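Local coordinates for protein ATP-dependent Clp protease proteolytic subunit (Plasmodium falciparum, PDB 4GM2) that forms an inactive subunit of the apicoplast-localized Clp protease complex and belongs to the ClpP family of serine peptidases, at residues A[120-131]-A[192-202]. Residues are numbered along the deposited sequence; the frame is centred on the assembly and turned at random.
Sequences KGYRFSLKNSSF and AVDFKLIDHIL
Phe124 pairs with His200 and Ser125 with Ile201 to form the last parallel bridges of the five-stranded sheet of the ClpP-type fold, where 200-201 is an outermost strand within the chain. Three backbone bonds fix the register: His200 N to Arg123 O, Ser125 N to His200 O (3.1 Å) and Leu202 N to Ser125 O (2.8 Å). Arg123 O takes a second donor, Asp199 N, at 2.8 Å.

Just before the bridges, Arg123 grips Asp199 side-on in a two-nitrogen salt bridge. Arg123 NE reaches Asp199 OD2 at 2.9 Å, nearly straight at 175°, while Arg123 NH2 meets Asp199 OD1 at 3.1 Å. Both oxygens lie near the guanidinium plane, yet the carboxylate is approached from above its own plane, the two groups being turned 48° apart. Arg123 also donates its backbone N to the anti lone pair of Asp199 OD2 (3.1 Å), so one residue holds that oxygen twice. The bend at chi3 (-64°) carries the guanidinium back over Leu197, whose carbonyl carbon lies over one face; Lys120 CG lies over the other. Arg123 NH1 is bonded further to Ser116 O and Asn169 O, tying this corner to two helices.

On the Phe124 and His200 face, the Phe124 and Leu202 side chains cross at about a right angle; Leu202 also packs on Tyr94 of a neighbouring subunit. Beyond the Schellman motif at Lys196, which ends helix 189-194, Ile198 turns its CG1 branch to Phe131 CZ (3.6 Å); Ala192, in the last helical turn, brings its CB obliquely to Phe131 CD1 at 3.6 Å.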
loop_
_atom_site.group_PDB
_atom_site.type_symbol
_atom_site.label_atom_id
_atom_site.label_comp_id
_atom_site.label_asym_id
_atom_site.label_seq_id
_atom_site.Cartn_x
_atom_site.Cartn_y
_atom_site.Cartn_z
ATOM N N LYS A 120 -11.401 -31.695 -24.513
ATOM C CA LYS A 120 -11.112 -33.123 -24.592
ATOM C C LYS A 120 -9.863 -33.379 -25.423
ATOM O O LYS A 120 -9.742 -32.903 -26.557
ATOM C CB LYS A 120 -12.304 -33.921 -25.122
ATOM C CG LYS A 120 -13.368 -34.178 -24.063
ATOM C CD LYS A 120 -14.210 -35.407 -24.387
ATOM C CE LYS A 120 -15.276 -35.645 -23.325
ATOM N NZ LYS A 120 -16.327 -34.588 -23.332
ATOM N N GLY A 121 -8.934 -34.119 -24.826
ATOM C CA GLY A 121 -7.633 -34.394 -25.419
ATOM C C GLY A 121 -6.562 -33.550 -24.767
ATOM O O GLY A 121 -5.374 -33.860 -24.859
ATOM N N TYR A 122 -6.993 -32.482 -24.099
ATOM C CA TYR A 122 -6.077 -31.499 -23.529
ATOM C C TYR A 122 -6.308 -31.260 -22.034
ATOM O O TYR A 122 -6.104 -30.152 -21.523
ATOM C CB TYR A 122 -6.158 -30.190 -24.313
ATOM C CG TYR A 122 -5.654 -30.290 -25.734
ATOM C CD1 TYR A 122 -4.328 -29.998 -26.043
ATOM C CD2 TYR A 122 -6.504 -30.670 -26.776
ATOM C CE1 TYR A 122 -3.859 -30.082 -27.342
ATOM C CE2 TYR A 122 -6.044 -30.757 -28.079
ATOM C CZ TYR A 122 -4.720 -30.462 -28.355
ATOM O OH TYR A 122 -4.250 -30.546 -29.647
ATOM N N ARG A 123 -6.729 -32.313 -21.342
ATOM C CA ARG A 123 -6.805 -32.300 -19.891
ATOM C C ARG A 123 -5.651 -33.137 -19.344
ATOM O O ARG A 123 -5.611 -34.360 -19.517
ATOM C CB ARG A 123 -8.154 -32.835 -19.418
ATOM C CG ARG A 123 -9.345 -32.051 -19.950
ATOM C CD ARG A 123 -10.653 -32.773 -19.673
ATOM N NE ARG A 123 -10.746 -34.056 -20.367
ATOM C CZ ARG A 123 -11.731 -34.932 -20.197
ATOM N NH1 ARG A 123 -12.723 -34.675 -19.355
ATOM N NH2 ARG A 123 -11.724 -36.070 -20.872
ATOM N N PHE A 124 -4.710 -32.461 -18.694
ATOM C CA PHE A 124 -3.454 -33.070 -18.272
ATOM C C PHE A 124 -3.342 -33.158 -16.759
ATOM O O PHE A 124 -4.016 -32.429 -16.031
ATOM C CB PHE A 124 -2.267 -32.270 -18.825
ATOM C CG PHE A 124 -2.334 -32.027 -20.308
ATOM C CD1 PHE A 124 -1.931 -33.008 -21.207
ATOM C CD2 PHE A 124 -2.804 -30.819 -20.804
ATOM C CE1 PHE A 124 -1.995 -32.786 -22.572
ATOM C CE2 PHE A 124 -2.867 -30.591 -22.167
ATOM C CZ PHE A 124 -2.464 -31.576 -23.053
ATOM N N SER A 125 -2.479 -34.056 -16.296
ATOM C CA SER A 125 -2.176 -34.184 -14.880
ATOM C C SER A 125 -0.720 -34.578 -14.657
ATOM O O SER A 125 -0.115 -35.254 -15.490
ATOM C CB SER A 125 -3.095 -35.213 -14.226
ATOM O OG SER A 125 -2.720 -35.427 -12.878
ATOM N N LEU A 126 -0.165 -34.140 -13.530
ATOM C CA LEU A 126 1.158 -34.578 -13.101
ATOM C C LEU A 126 1.071 -35.980 -12.498
ATOM O O LEU A 126 -0.015 -36.450 -12.153
ATOM C CB LEU A 126 1.767 -33.596 -12.092
ATOM C CG LEU A 126 2.094 -32.168 -12.555
ATOM C CD1 LEU A 126 2.627 -31.349 -11.388
ATOM C CD2 LEU A 126 3.076 -32.126 -13.721
ATOM N N LYS A 127 2.225 -36.630 -12.377
ATOM C CA LYS A 127 2.332 -38.012 -11.909
ATOM C C LYS A 127 1.607 -38.285 -10.581
ATOM O O LYS A 127 0.892 -39.282 -10.455
ATOM C CB LYS A 127 3.812 -38.395 -11.790
ATOM C CG LYS A 127 4.084 -39.888 -11.850
ATOM C CD LYS A 127 5.523 -40.204 -11.479
ATOM C CE LYS A 127 5.770 -41.702 -11.525
ATOM N NZ LYS A 127 7.107 -42.064 -10.980
ATOM N N ASN A 128 1.782 -37.392 -9.608
ATOM C CA ASN A 128 1.306 -37.627 -8.240
ATOM C C ASN A 128 0.038 -36.863 -7.837
ATOM O O ASN A 128 -0.267 -36.728 -6.650
ATOM C CB ASN A 128 2.436 -37.356 -7.240
ATOM C CG ASN A 128 3.658 -38.219 -7.493
ATOM O OD1 ASN A 128 3.582 -39.444 -7.475
ATOM N ND2 ASN A 128 4.792 -37.580 -7.728
ATOM N N SER A 129 -0.707 -36.383 -8.828
ATOM C CA SER A 129 -1.891 -35.568 -8.571
ATOM C C SER A 129 -3.092 -36.381 -8.087
ATOM O O SER A 129 -3.241 -37.549 -8.437
ATOM C CB SER A 129 -2.258 -34.762 -9.816
ATOM O OG SER A 129 -1.189 -33.913 -10.194
ATOM N N SER A 130 -3.937 -35.749 -7.276
ATOM C CA SER A 130 -5.158 -36.376 -6.766
ATOM C C SER A 130 -6.401 -35.640 -7.230
ATOM O O SER A 130 -6.387 -34.419 -7.424
ATOM C CB SER A 130 -5.152 -36.418 -5.241
ATOM O OG SER A 130 -3.949 -36.979 -4.759
ATOM N N PHE A 131 -7.476 -36.400 -7.402
ATOM C CA PHE A 131 -8.766 -35.859 -7.787
ATOM C C PHE A 131 -9.832 -36.435 -6.874
ATOM O O PHE A 131 -9.727 -37.576 -6.425
ATOM C CB PHE A 131 -9.081 -36.219 -9.237
ATOM C CG PHE A 131 -8.032 -35.779 -10.215
ATOM C CD1 PHE A 131 -6.911 -36.566 -10.451
ATOM C CD2 PHE A 131 -8.167 -34.584 -10.903
ATOM C CE1 PHE A 131 -5.939 -36.161 -11.352
ATOM C CE2 PHE A 131 -7.198 -34.174 -11.806
ATOM C CZ PHE A 131 -6.082 -34.963 -12.029
ATOM N N ALA A 192 -7.976 -41.381 -12.778
ATOM C CA ALA A 192 -8.614 -40.219 -13.379
ATOM C C ALA A 192 -8.614 -40.311 -14.903
ATOM O O ALA A 192 -9.563 -39.863 -15.549
ATOM C CB ALA A 192 -7.932 -38.941 -12.918
ATOM N N VAL A 193 -7.552 -40.887 -15.467
ATOM C CA VAL A 193 -7.459 -41.108 -16.914
ATOM C C VAL A 193 -8.474 -42.169 -17.337
ATOM O O VAL A 193 -9.152 -42.014 -18.358
ATOM C CB VAL A 193 -6.029 -41.513 -17.356
ATOM C CG1 VAL A 193 -6.007 -42.003 -18.798
ATOM C CG2 VAL A 193 -5.073 -40.342 -17.200
ATOM N N ASP A 194 -8.579 -43.224 -16.531
ATOM C CA ASP A 194 -9.484 -44.344 -16.791
ATOM C C ASP A 194 -10.951 -43.926 -16.700
ATOM O O ASP A 194 -11.777 -44.354 -17.506
ATOM C CB ASP A 194 -9.202 -45.493 -15.817
ATOM C CG ASP A 194 -9.632 -46.841 -16.362
ATOM O OD1 ASP A 194 -10.579 -47.443 -15.809
ATOM O OD2 ASP A 194 -9.020 -47.300 -17.349
ATOM N N PHE A 195 -11.263 -43.083 -15.719
ATOM C CA PHE A 195 -12.626 -42.595 -15.513
ATOM C C PHE A 195 -12.969 -41.483 -16.507
ATOM O O PHE A 195 -14.115 -41.029 -16.573
ATOM C CB PHE A 195 -12.806 -42.109 -14.071
ATOM C CG PHE A 195 -14.243 -41.979 -13.644
ATOM C CD1 PHE A 195 -14.977 -43.101 -13.267
ATOM C CD2 PHE A 195 -14.861 -40.733 -13.602
ATOM C CE1 PHE A 195 -16.297 -42.986 -12.868
ATOM C CE2 PHE A 195 -16.183 -40.610 -13.205
ATOM C CZ PHE A 195 -16.902 -41.737 -12.838
ATOM N N LYS A 196 -11.967 -41.070 -17.285
ATOM C CA LYS A 196 -12.099 -40.023 -18.308
ATOM C C LYS A 196 -12.334 -38.620 -17.745
ATOM O O LYS A 196 -12.939 -37.772 -18.403
ATOM C CB LYS A 196 -13.146 -40.398 -19.366
ATOM C CG LYS A 196 -12.562 -41.170 -20.536
ATOM C CD LYS A 196 -13.624 -41.912 -21.331
ATOM C CE LYS A 196 -13.744 -43.356 -20.876
ATOM N NZ LYS A 196 -14.494 -44.164 -21.876
ATOM N N LEU A 197 -11.841 -38.388 -16.530
ATOM C CA LEU A 197 -11.771 -37.049 -15.952
ATOM C C LEU A 197 -10.624 -36.276 -16.590
ATOM O O LEU A 197 -10.645 -35.047 -16.678
ATOM C CB LEU A 197 -11.533 -37.134 -14.441
ATOM C CG LEU A 197 -12.703 -37.399 -13.492
ATOM C CD1 LEU A 197 -12.179 -37.707 -12.099
ATOM C CD2 LEU A 197 -13.667 -36.222 -13.452
ATOM N N ILE A 198 -9.621 -37.031 -17.030
ATOM C CA ILE A 198 -8.342 -36.514 -17.492
ATOM C C ILE A 198 -7.980 -37.303 -18.750
ATOM O O ILE A 198 -8.463 -38.423 -18.949
ATOM C CB ILE A 198 -7.269 -36.715 -16.386
ATOM C CG1 ILE A 198 -7.501 -35.756 -15.206
ATOM C CG2 ILE A 198 -5.846 -36.602 -16.925
ATOM C CD1 ILE A 198 -7.382 -34.279 -15.529
ATOM N N ASP A 199 -7.140 -36.715 -19.598
ATOM C CA ASP A 199 -6.731 -37.354 -20.839
ATOM C C ASP A 199 -5.330 -37.964 -20.777
ATOM O O ASP A 199 -5.150 -39.136 -21.110
ATOM C CB ASP A 199 -6.836 -36.364 -21.999
ATOM C CG ASP A 199 -8.256 -35.898 -22.230
ATOM O OD1 ASP A 199 -9.122 -36.761 -22.483
ATOM O OD2 ASP A 199 -8.508 -34.675 -22.163
ATOM N N HIS A 200 -4.347 -37.170 -20.355
ATOM C CA HIS A 200 -2.947 -37.596 -20.375
ATOM C C HIS A 200 -2.223 -37.284 -19.102
ATOM O O HIS A 200 -2.509 -36.285 -18.434
ATOM C CB HIS A 200 -2.199 -36.946 -21.538
ATOM C CG HIS A 200 -2.893 -37.087 -22.872
ATOM N ND1 HIS A 200 -3.004 -38.267 -23.512
ATOM C CD2 HIS A 200 -3.512 -36.138 -23.685
ATOM C CE1 HIS A 200 -3.664 -38.087 -24.672
ATOM N NE2 HIS A 200 -3.974 -36.783 -24.776
ATOM N N ILE A 201 -1.266 -38.147 -18.763
ATOM C CA ILE A 201 -0.350 -37.905 -17.653
ATOM C C ILE A 201 0.957 -37.343 -18.217
ATOM O O ILE A 201 1.616 -37.980 -19.042
ATOM C CB ILE A 201 -0.096 -39.186 -16.831
ATOM C CG1 ILE A 201 -1.422 -39.766 -16.338
ATOM C CG2 ILE A 201 0.801 -38.891 -15.638
ATOM C CD1 ILE A 201 -1.434 -41.276 -16.256
ATOM N N LEU A 202 1.311 -36.142 -17.765
ATOM C CA LEU A 202 2.460 -35.407 -18.286
ATOM C C LEU A 202 3.795 -36.040 -17.913
ATOM O O LEU A 202 4.031 -36.381 -16.751
ATOM C CB LEU A 202 2.428 -33.957 -17.796
ATOM C CG LEU A 202 1.313 -33.039 -18.301
ATOM C CD1 LEU A 202 1.309 -31.736 -17.513
ATOM C CD2 LEU A 202 1.432 -32.772 -19.797
#